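Local coordinates for protein tRNA (uracil(54)-C(5))-methyltransferase (Pyrococcus abyssi, PDB 2JJQ) that methylates carbon 5 of uridine 54 in tRNA, using S-adenosyl-L-methionine as the methyl donor, at residues Lys106-Ile111 with Cys387-Phe392; Leu217-Asn222 with Arg247-Glu252; Glu256-Val261 with Asn280-Val285. All coordinates share one frame; numbering follows the deposited sequence.

Interaction 1 of 3, residues Lys106-Ile111 with Cys387-Phe392; sequences KKLKRI and CNPETF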
loop_
_atom_site.group_PDB
_atom_site.type_symbol
_atom_site.label_atom_id
_atom_site.label_comp_id
_atom_site.label_asym_id
_atom_site.label_seq_id
_atom_site.Cartn_x
_atom_site.Cartn_y
_atom_site.Cartn_z
ATOM N N LYS A 106 -13.605 14.190 -6.773
ATOM C CA LYS A 106 -14.674 14.805 -5.993
ATOM C C LYS A 106 -14.393 14.734 -4.481
ATOM O O LYS A 106 -14.543 15.725 -3.743
ATOM C CB LYS A 106 -15.989 14.112 -6.335
ATOM C CG LYS A 106 -16.566 14.534 -7.708
ATOM C CD LYS A 106 -17.821 13.684 -7.995
ATOM C CE LYS A 106 -18.457 13.919 -9.393
ATOM N NZ LYS A 106 -18.543 15.377 -9.803
ATOM N N LYS A 107 -13.967 13.555 -4.021
ATOM C CA LYS A 107 -13.577 13.371 -2.617
ATOM C C LYS A 107 -12.488 14.326 -2.148
ATOM O O LYS A 107 -12.618 14.968 -1.088
ATOM C CB LYS A 107 -13.142 11.922 -2.407
ATOM C CG LYS A 107 -12.720 11.647 -0.976
ATOM C CD LYS A 107 -12.400 10.150 -0.900
ATOM C CE LYS A 107 -11.657 9.799 0.344
ATOM N NZ LYS A 107 -11.348 8.300 0.371
ATOM N N LEU A 108 -11.421 14.473 -2.956
ATOM C CA LEU A 108 -10.318 15.385 -2.609
ATOM C C LEU A 108 -10.790 16.830 -2.577
ATOM O O LEU A 108 -10.378 17.599 -1.690
ATOM C CB LEU A 108 -9.135 15.269 -3.606
ATOM C CG LEU A 108 -8.377 13.934 -3.409
ATOM C CD1 LEU A 108 -7.389 13.749 -4.563
ATOM C CD2 LEU A 108 -7.682 13.920 -2.020
ATOM N N LYS A 109 -11.574 17.217 -3.561
ATOM C CA LYS A 109 -12.101 18.589 -3.573
ATOM C C LYS A 109 -12.938 18.849 -2.317
ATOM O O LYS A 109 -12.793 19.885 -1.696
ATOM C CB LYS A 109 -12.940 18.844 -4.835
ATOM C CG LYS A 109 -13.426 20.301 -4.939
ATOM C CD LYS A 109 -14.020 20.580 -6.340
ATOM C CE LYS A 109 -15.356 19.895 -6.545
ATOM N NZ LYS A 109 -15.822 20.041 -7.986
ATOM N N ARG A 110 -13.798 17.899 -1.920
ATOM C CA ARG A 110 -14.580 17.996 -0.644
ATOM C C ARG A 110 -13.714 18.188 0.595
ATOM O O ARG A 110 -13.987 19.052 1.453
ATOM C CB ARG A 110 -15.401 16.700 -0.374
ATOM C CG ARG A 110 -16.460 16.320 -1.445
ATOM C CD ARG A 110 -17.574 15.386 -0.947
ATOM N NE ARG A 110 -17.188 13.978 -0.839
ATOM C CZ ARG A 110 -17.320 13.091 -1.824
ATOM N NH1 ARG A 110 -17.803 13.493 -3.006
ATOM N NH2 ARG A 110 -16.988 11.796 -1.634
ATOM N N ILE A 111 -12.657 17.380 0.708
ATOM C CA ILE A 111 -11.776 17.412 1.869
ATOM C C ILE A 111 -10.823 18.616 1.915
ATOM O O ILE A 111 -10.656 19.246 2.960
ATOM C CB ILE A 111 -10.989 16.070 1.940
ATOM C CG1 ILE A 111 -11.977 14.915 2.236
ATOM C CG2 ILE A 111 -9.788 16.160 2.959
ATOM C CD1 ILE A 111 -11.354 13.475 2.011
ATOM N N CYS A 387 -1.328 9.445 2.097
ATOM C CA CYS A 387 -2.571 8.804 1.582
ATOM C C CYS A 387 -3.752 9.042 2.569
ATOM O O CYS A 387 -4.784 8.397 2.472
ATOM C CB CYS A 387 -2.375 7.291 1.304
ATOM S SG CYS A 387 -2.145 6.387 2.782
ATOM N N ASN A 388 -3.600 10.015 3.472
ATOM C CA ASN A 388 -4.676 10.380 4.404
ATOM C C ASN A 388 -5.006 11.864 4.215
ATOM O O ASN A 388 -4.487 12.706 4.938
ATOM C CB ASN A 388 -4.199 10.118 5.844
ATOM C CG ASN A 388 -3.790 8.630 6.083
ATOM O OD1 ASN A 388 -4.632 7.736 6.017
ATOM N ND2 ASN A 388 -2.488 8.382 6.372
ATOM N N PRO A 389 -5.866 12.183 3.242
ATOM C CA PRO A 389 -6.173 13.584 2.933
ATOM C C PRO A 389 -6.602 14.435 4.153
ATOM O O PRO A 389 -6.237 15.608 4.245
ATOM C CB PRO A 389 -7.332 13.453 1.946
ATOM C CG PRO A 389 -6.985 12.174 1.164
ATOM C CD PRO A 389 -6.469 11.258 2.254
ATOM N N GLU A 390 -7.421 13.870 5.041
ATOM C CA GLU A 390 -7.880 14.635 6.170
ATOM C C GLU A 390 -6.757 14.992 7.132
ATOM O O GLU A 390 -6.766 16.090 7.690
ATOM C CB GLU A 390 -9.039 13.895 6.877
ATOM C CG GLU A 390 -10.283 13.869 6.003
ATOM C CD GLU A 390 -11.525 13.322 6.702
ATOM O OE1 GLU A 390 -11.396 12.545 7.689
ATOM O OE2 GLU A 390 -12.635 13.664 6.221
ATOM N N THR A 391 -5.821 14.066 7.351
ATOM C CA THR A 391 -4.654 14.356 8.209
ATOM C C THR A 391 -3.727 15.366 7.543
ATOM O O THR A 391 -3.234 16.279 8.207
ATOM C CB THR A 391 -3.871 13.087 8.615
ATOM O OG1 THR A 391 -3.135 12.618 7.485
ATOM C CG2 THR A 391 -4.820 12.034 8.927
ATOM N N PHE A 392 -3.506 15.217 6.233
ATOM C CA PHE A 392 -2.752 16.223 5.491
ATOM C C PHE A 392 -3.381 17.616 5.693
ATOM O O PHE A 392 -2.695 18.603 5.975
ATOM C CB PHE A 392 -2.762 15.908 4.004
ATOM C CG PHE A 392 -2.269 17.044 3.176
ATOM C CD1 PHE A 392 -0.901 17.386 3.205
ATOM C CD2 PHE A 392 -3.143 17.792 2.386
ATOM C CE1 PHE A 392 -0.438 18.468 2.418
ATOM C CE2 PHE A 392 -2.700 18.841 1.646
ATOM C CZ PHE A 392 -1.347 19.188 1.639
#
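No planar group stacks across this contact; instead the puckered ring of Pro-389 offers its CB and CG to Leu-108 and Ile-111 of helix 97-112. Within that helix, one face of the Arg-110 guanidinium lies over Lys-107 CA, with NH2 salt-bridged to Asp-30. Leu-108 reaches Pro-389 CG with its CD2 methyl, the two carbons 3.7 Å apart and the side chains nearly at right angles. Ile-111 comes to Pro-389 CB through its CG2 methyl, at 3.8 Å. With chi1 at -67°, CG1 lies beside the backbone N and CG2 anti to it, which turns CG2 to the proline; the same Ile-111 CG2 also rests 3.8 Å from Glu-390 CG. No hydrogen bond joins the segments. The polar work is internal to 387-392: Asn-388 O accepts both Phe-392 N and, in the carbonyl plane, Thr-391 OG1 at 2.9 Å, which secures the first helical turn around Pro-389. Leu-108 continues the apolar patch onto Leu-420 and Ala-408. Helix 389-398 follows the strand that leads to Cys-387, the predicted nucleophile, so the contact docks helix 97-112 beside the presumed active-site loop of a class I-like methyltransferase fold.

Interaction 2 of 3, residues Leu217-Asn222 with Arg247-Glu252; sequences LPDPTN and RFWGKE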
loop_
_atom_site.group_PDB
_atom_site.type_symbol
_atom_site.label_atom_id
_atom_site.label_comp_id
_atom_site.label_asym_id
_atom_site.label_seq_id
_atom_site.Cartn_x
_atom_site.Cartn_y
_atom_site.Cartn_z
ATOM N N LEU A 217 9.444 -27.078 7.392
ATOM C CA LEU A 217 8.914 -26.925 6.055
ATOM C C LEU A 217 9.670 -27.894 5.129
ATOM O O LEU A 217 10.908 -27.855 5.078
ATOM C CB LEU A 217 9.165 -25.478 5.577
ATOM C CG LEU A 217 8.519 -25.151 4.232
ATOM C CD1 LEU A 217 6.979 -25.104 4.319
ATOM C CD2 LEU A 217 9.102 -23.823 3.663
ATOM N N PRO A 218 8.938 -28.765 4.424
ATOM C CA PRO A 218 9.528 -29.577 3.363
ATOM C C PRO A 218 10.301 -28.698 2.353
ATOM O O PRO A 218 9.906 -27.564 2.082
ATOM C CB PRO A 218 8.312 -30.195 2.686
ATOM C CG PRO A 218 7.272 -30.293 3.832
ATOM C CD PRO A 218 7.485 -28.987 4.557
ATOM N N ASP A 219 11.401 -29.231 1.813
ATOM C CA ASP A 219 12.185 -28.549 0.786
ATOM C C ASP A 219 11.269 -28.028 -0.307
ATOM O O ASP A 219 10.605 -28.803 -0.963
ATOM C CB ASP A 219 13.181 -29.542 0.205
ATOM C CG ASP A 219 14.092 -28.916 -0.802
ATOM O OD1 ASP A 219 13.960 -27.707 -1.097
ATOM O OD2 ASP A 219 14.957 -29.660 -1.310
ATOM N N PRO A 220 11.196 -26.683 -0.492
ATOM C CA PRO A 220 10.288 -26.117 -1.478
ATOM C C PRO A 220 10.918 -25.978 -2.874
ATOM O O PRO A 220 10.241 -25.716 -3.820
ATOM C CB PRO A 220 9.989 -24.717 -0.889
ATOM C CG PRO A 220 11.258 -24.351 -0.168
ATOM C CD PRO A 220 11.842 -25.640 0.351
ATOM N N THR A 221 12.219 -26.213 -2.975
ATOM C CA THR A 221 13.010 -26.009 -4.183
ATOM C C THR A 221 12.566 -26.794 -5.402
ATOM O O THR A 221 12.678 -26.317 -6.514
ATOM C CB THR A 221 14.482 -26.311 -3.839
ATOM O OG1 THR A 221 15.001 -25.148 -3.183
ATOM C CG2 THR A 221 15.247 -26.568 -5.033
ATOM N N ASN A 222 12.053 -27.990 -5.203
ATOM C CA ASN A 222 11.522 -28.757 -6.338
ATOM C C ASN A 222 10.107 -28.378 -6.751
ATOM O O ASN A 222 9.575 -28.936 -7.693
ATOM C CB ASN A 222 11.556 -30.256 -6.041
ATOM C CG ASN A 222 12.973 -30.803 -6.043
ATOM O OD1 ASN A 222 13.339 -31.594 -5.169
ATOM N ND2 ASN A 222 13.781 -30.365 -7.012
ATOM N N ARG A 247 14.606 -19.543 6.873
ATOM C CA ARG A 247 15.503 -20.011 5.790
ATOM C C ARG A 247 15.065 -19.341 4.515
ATOM O O ARG A 247 13.874 -19.016 4.369
ATOM C CB ARG A 247 15.348 -21.553 5.647
ATOM C CG ARG A 247 16.418 -22.191 4.688
ATOM C CD ARG A 247 16.614 -23.679 5.100
ATOM N NE ARG A 247 17.518 -24.339 4.141
ATOM C CZ ARG A 247 17.833 -25.633 4.222
ATOM N NH1 ARG A 247 17.325 -26.369 5.213
ATOM N NH2 ARG A 247 18.636 -26.174 3.333
ATOM N N PHE A 248 16.020 -19.125 3.610
ATOM C CA PHE A 248 15.705 -18.797 2.234
ATOM C C PHE A 248 16.556 -19.639 1.295
ATOM O O PHE A 248 17.635 -20.124 1.688
ATOM C CB PHE A 248 15.896 -17.257 1.988
ATOM C CG PHE A 248 17.354 -16.781 2.035
ATOM C CD1 PHE A 248 17.904 -16.271 3.218
ATOM C CD2 PHE A 248 18.131 -16.814 0.902
ATOM C CE1 PHE A 248 19.256 -15.825 3.259
ATOM C CE2 PHE A 248 19.463 -16.334 0.909
ATOM C CZ PHE A 248 20.008 -15.851 2.122
ATOM N N TRP A 249 16.052 -19.827 0.088
ATOM C CA TRP A 249 16.682 -20.524 -1.013
ATOM C C TRP A 249 16.712 -19.511 -2.168
ATOM O O TRP A 249 15.736 -18.742 -2.379
ATOM C CB TRP A 249 15.864 -21.776 -1.422
ATOM C CG TRP A 249 15.752 -22.859 -0.360
ATOM C CD1 TRP A 249 16.452 -24.036 -0.321
ATOM C CD2 TRP A 249 14.831 -22.904 0.759
ATOM N NE1 TRP A 249 16.069 -24.777 0.774
ATOM C CE2 TRP A 249 15.064 -24.117 1.443
ATOM C CE3 TRP A 249 13.809 -22.050 1.218
ATOM C CZ2 TRP A 249 14.343 -24.499 2.582
ATOM C CZ3 TRP A 249 13.104 -22.414 2.408
ATOM C CH2 TRP A 249 13.374 -23.638 3.057
ATOM N N GLY A 250 17.817 -19.458 -2.891
ATOM C CA GLY A 250 17.952 -18.494 -3.984
ATOM C C GLY A 250 18.385 -17.162 -3.419
ATOM O O GLY A 250 19.196 -17.110 -2.497
ATOM N N LYS A 251 17.862 -16.067 -3.977
ATOM C CA LYS A 251 18.368 -14.746 -3.627
ATOM C C LYS A 251 17.896 -14.295 -2.250
ATOM O O LYS A 251 16.739 -14.528 -1.864
ATOM C CB LYS A 251 17.907 -13.705 -4.663
ATOM C CG LYS A 251 18.450 -13.912 -6.050
ATOM C CD LYS A 251 17.989 -12.820 -7.018
ATOM C CE LYS A 251 17.936 -13.372 -8.469
ATOM N NZ LYS A 251 18.479 -12.444 -9.515
ATOM N N GLU A 252 18.797 -13.687 -1.494
ATOM C CA GLU A 252 18.397 -13.167 -0.205
ATOM C C GLU A 252 17.381 -12.017 -0.418
ATOM O O GLU A 252 16.468 -11.826 0.377
ATOM C CB GLU A 252 19.597 -12.646 0.554
ATOM C CG GLU A 252 19.272 -12.237 1.963
ATOM C CD GLU A 252 20.456 -11.683 2.694
ATOM O OE1 GLU A 252 21.455 -11.357 2.045
ATOM O OE2 GLU A 252 20.361 -11.529 3.947
#
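Asp-219 and Thr-221, both neighbours of the Trp-249 indole, are joined by the one hydrogen bond within these segments: Thr-221 N donates a hydrogen bond to Asp-219 OD1 over 3.0 Å, with an angle of 157° at the hydrogen. The donor arrives from above the carboxylate plane. Asp-219 CG lies beside its own carbonyl carbon, opposite the N (chi1 -177°), which carries the carboxylate forward over the following residues. Bonding to the backbone N two residues on makes this an Asx turn, which folds the loop about Pro-220. That proline is the part of the loop laid on the tryptophan. Its CD sits 3.6 Å from the centroid of the six-membered ring of Trp-249, only 14° off the normal, a clear CH-pi contact, and Pro-220 CG follows at 3.7 Å from CE3 of Trp-249. The opposite face of the indole carries Arg-247 CG, 3.7 Å above the plane, which sandwiches the ring between a proline and an aliphatic stem. Around this core, Thr-221 OG1 approaches Trp-249 CD1 obliquely at 3.4 Å, and Leu-217 CD2 lies 4.3 Å from Trp-249 CH2. Asp-219 OD1 stays 4.1 Å from Trp-249 NE1, too far for a hydrogen bond. Ile-229 and Trp-231 of the adjacent strand 228-233 also touch the Trp-249 side chain, and Phe-174 of helix 162-178 packs on Pro-220 and Leu-217. Chemically, then, the loop meets edge strand 244-250 through dispersion and CH-pi contact: no hydrogen bond crosses between the two segments, and the Asx-turn bond stays within the loop; the nearby carboxylate may modestly polarise the indole N-H.

Interaction 3 of 3, residues Glu256-Val261 with Asn280-Val285; sequences ERLDDV and NLVRKV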
loop_
_atom_site.group_PDB
_atom_site.type_symbol
_atom_site.label_atom_id
_atom_site.label_comp_id
_atom_site.label_asym_id
_atom_site.label_seq_id
_atom_site.Cartn_x
_atom_site.Cartn_y
_atom_site.Cartn_z
ATOM N N GLU A 256 13.234 -4.364 -7.063
ATOM C CA GLU A 256 12.318 -3.632 -7.950
ATOM C C GLU A 256 13.154 -2.477 -8.485
ATOM O O GLU A 256 14.092 -2.004 -7.834
ATOM C CB GLU A 256 11.110 -3.055 -7.190
ATOM C CG GLU A 256 10.153 -2.208 -8.082
ATOM C CD GLU A 256 9.574 -3.053 -9.224
ATOM O OE1 GLU A 256 8.418 -3.499 -9.087
ATOM O OE2 GLU A 256 10.302 -3.297 -10.218
ATOM N N ARG A 257 12.822 -2.027 -9.681
ATOM C CA ARG A 257 13.570 -0.923 -10.249
ATOM C C ARG A 257 12.631 0.187 -10.668
ATOM O O ARG A 257 11.668 -0.068 -11.430
ATOM C CB ARG A 257 14.375 -1.429 -11.468
ATOM C CG ARG A 257 15.002 -0.314 -12.251
ATOM C CD ARG A 257 15.976 -0.888 -13.292
ATOM N NE ARG A 257 17.272 -1.032 -12.661
ATOM C CZ ARG A 257 18.332 -0.320 -13.045
ATOM N NH1 ARG A 257 18.219 0.503 -14.088
ATOM N NH2 ARG A 257 19.492 -0.444 -12.424
ATOM N N LEU A 258 12.871 1.406 -10.150
ATOM C CA LEU A 258 12.119 2.603 -10.602
ATOM C C LEU A 258 13.035 3.459 -11.442
ATOM O O LEU A 258 13.991 4.036 -10.931
ATOM C CB LEU A 258 11.660 3.416 -9.373
ATOM C CG LEU A 258 10.864 2.577 -8.323
ATOM C CD1 LEU A 258 10.278 3.618 -7.286
ATOM C CD2 LEU A 258 9.754 1.767 -8.968
ATOM N N ASP A 259 12.749 3.518 -12.739
ATOM C CA ASP A 259 13.667 4.142 -13.701
ATOM C C ASP A 259 15.057 3.455 -13.618
ATOM O O ASP A 259 15.201 2.258 -13.991
ATOM C CB ASP A 259 13.698 5.654 -13.501
ATOM C CG ASP A 259 12.402 6.332 -13.946
ATOM O OD1 ASP A 259 11.677 5.784 -14.822
ATOM O OD2 ASP A 259 12.086 7.423 -13.425
ATOM N N ASP A 260 16.079 4.153 -13.118
ATOM C CA ASP A 260 17.403 3.542 -13.015
ATOM C C ASP A 260 17.795 3.220 -11.572
ATOM O O ASP A 260 18.993 3.006 -11.281
ATOM C CB ASP A 260 18.446 4.472 -13.621
ATOM C CG ASP A 260 18.450 5.878 -13.003
ATOM O OD1 ASP A 260 17.512 6.291 -12.301
ATOM O OD2 ASP A 260 19.425 6.612 -13.262
ATOM N N VAL A 261 16.829 3.282 -10.641
ATOM C CA VAL A 261 17.196 3.099 -9.230
ATOM C C VAL A 261 16.689 1.747 -8.731
ATOM O O VAL A 261 15.491 1.471 -8.914
ATOM C CB VAL A 261 16.573 4.251 -8.395
ATOM C CG1 VAL A 261 16.884 4.061 -6.943
ATOM C CG2 VAL A 261 17.105 5.631 -8.918
ATOM N N ASN A 280 5.823 7.141 -11.064
ATOM C CA ASN A 280 5.342 8.549 -11.149
ATOM C C ASN A 280 5.568 9.296 -9.826
ATOM O O ASN A 280 5.871 10.481 -9.826
ATOM C CB ASN A 280 3.872 8.569 -11.496
ATOM C CG ASN A 280 3.621 8.184 -12.929
ATOM O OD1 ASN A 280 4.534 8.261 -13.785
ATOM N ND2 ASN A 280 2.395 7.792 -13.225
ATOM N N LEU A 281 5.409 8.585 -8.710
ATOM C CA LEU A 281 5.527 9.210 -7.373
ATOM C C LEU A 281 6.950 9.694 -7.116
ATOM O O LEU A 281 7.165 10.841 -6.724
ATOM C CB LEU A 281 5.077 8.162 -6.322
ATOM C CG LEU A 281 5.163 8.584 -4.861
ATOM C CD1 LEU A 281 4.273 9.806 -4.697
ATOM C CD2 LEU A 281 4.715 7.378 -4.032
ATOM N N VAL A 282 7.961 8.860 -7.388
ATOM C CA VAL A 282 9.360 9.312 -7.155
ATOM C C VAL A 282 9.732 10.408 -8.148
ATOM O O VAL A 282 10.453 11.305 -7.797
ATOM C CB VAL A 282 10.412 8.171 -7.165
ATOM C CG1 VAL A 282 10.093 7.193 -6.041
ATOM C CG2 VAL A 282 10.439 7.386 -8.502
ATOM N N ARG A 283 9.249 10.315 -9.388
ATOM C CA ARG A 283 9.544 11.380 -10.371
ATOM C C ARG A 283 8.920 12.679 -9.884
ATOM O O ARG A 283 9.568 13.740 -9.955
ATOM C CB ARG A 283 8.963 11.006 -11.724
ATOM C CG ARG A 283 9.735 9.874 -12.385
ATOM C CD ARG A 283 9.036 9.610 -13.752
ATOM N NE ARG A 283 9.699 8.525 -14.471
ATOM C CZ ARG A 283 9.240 8.071 -15.637
ATOM N NH1 ARG A 283 8.125 8.634 -16.167
ATOM N NH2 ARG A 283 9.873 7.076 -16.259
ATOM N N LYS A 284 7.684 12.584 -9.371
ATOM C CA LYS A 284 6.965 13.810 -8.964
ATOM C C LYS A 284 7.673 14.459 -7.815
ATOM O O LYS A 284 7.834 15.664 -7.829
ATOM C CB LYS A 284 5.506 13.549 -8.553
ATOM C CG LYS A 284 4.709 14.856 -8.253
ATOM C CD LYS A 284 4.376 15.496 -9.672
ATOM C CE LYS A 284 3.741 16.823 -9.661
ATOM N NZ LYS A 284 3.721 17.285 -11.117
ATOM N N VAL A 285 8.045 13.671 -6.797
ATOM C CA VAL A 285 8.828 14.210 -5.685
ATOM C C VAL A 285 10.107 14.871 -6.173
ATOM O O VAL A 285 10.418 15.999 -5.736
ATOM C CB VAL A 285 9.101 13.165 -4.598
ATOM C CG1 VAL A 285 10.088 13.717 -3.519
ATOM C CG2 VAL A 285 7.706 12.707 -3.972
#
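Asp-259 and Arg-283 form a two-pronged salt bridge, the guanidinium meeting the carboxylate side-on. Arg-283 NH2 donates to Asp-259 OD1 at 2.6 Å, and Arg-283 NE to Asp-259 OD2 at 2.8 Å; the second bond is almost straight (176°) and uses the syn lone pair. The two planes differ by only 17°, so one nitrogen serves each oxygen, and the pairing fixes the rotation of both groups. Leu-258 CD1 also packs on Val-282 CG1 at 3.8 Å, the side chains crossing nearly at right angles.

What positions these groups lies one shell out. Arg-283 runs extended from CG to NE, carrying its head from the helix to the turn. Asp-259 occupies the second position of a type II' turn from Leu-258 to Val-261, closed by Leu-258 N to Val-261 O (2.9 Å) and Val-261 N to Leu-258 O (3.0 Å). Tyr-307 OH adds a hydrogen bond to Asp-259 OD2. The side chain of Val-282 is about 4 Å from that of Thr-303 in the cofactor site. The turn, joining strands 254-258 and 261-265, touches helix 275-288 through Asp-259 on Val-279 and helix 303-310 through Asp-260 on Lys-310, while Leu-281 and Val-285 carry the former helix onto strand 419-424.

In the fold
Interaction 1 spans most of the chain: its segments enclose both others, bringing helix 97-112 against helix 389-398. Interactions 2 and 3 follow in series within that loop, the first ending on strand 244-250 and the second starting on strand 254-258, which comes next in the chain. Their centres are nevertheless about 31 Å apart. Interactions 1 and 2, with centres about 44 Å apart, lie on opposite sides of the chain's centre. Interactions 1 and 3, centres about 24 Å apart, both involve the methyltransferase region, the former including the predicted nucleophile and the latter near the cofactor pocket, whereas interaction 2 anchors a loop on the separate five-stranded sheet, away from the annotated sites.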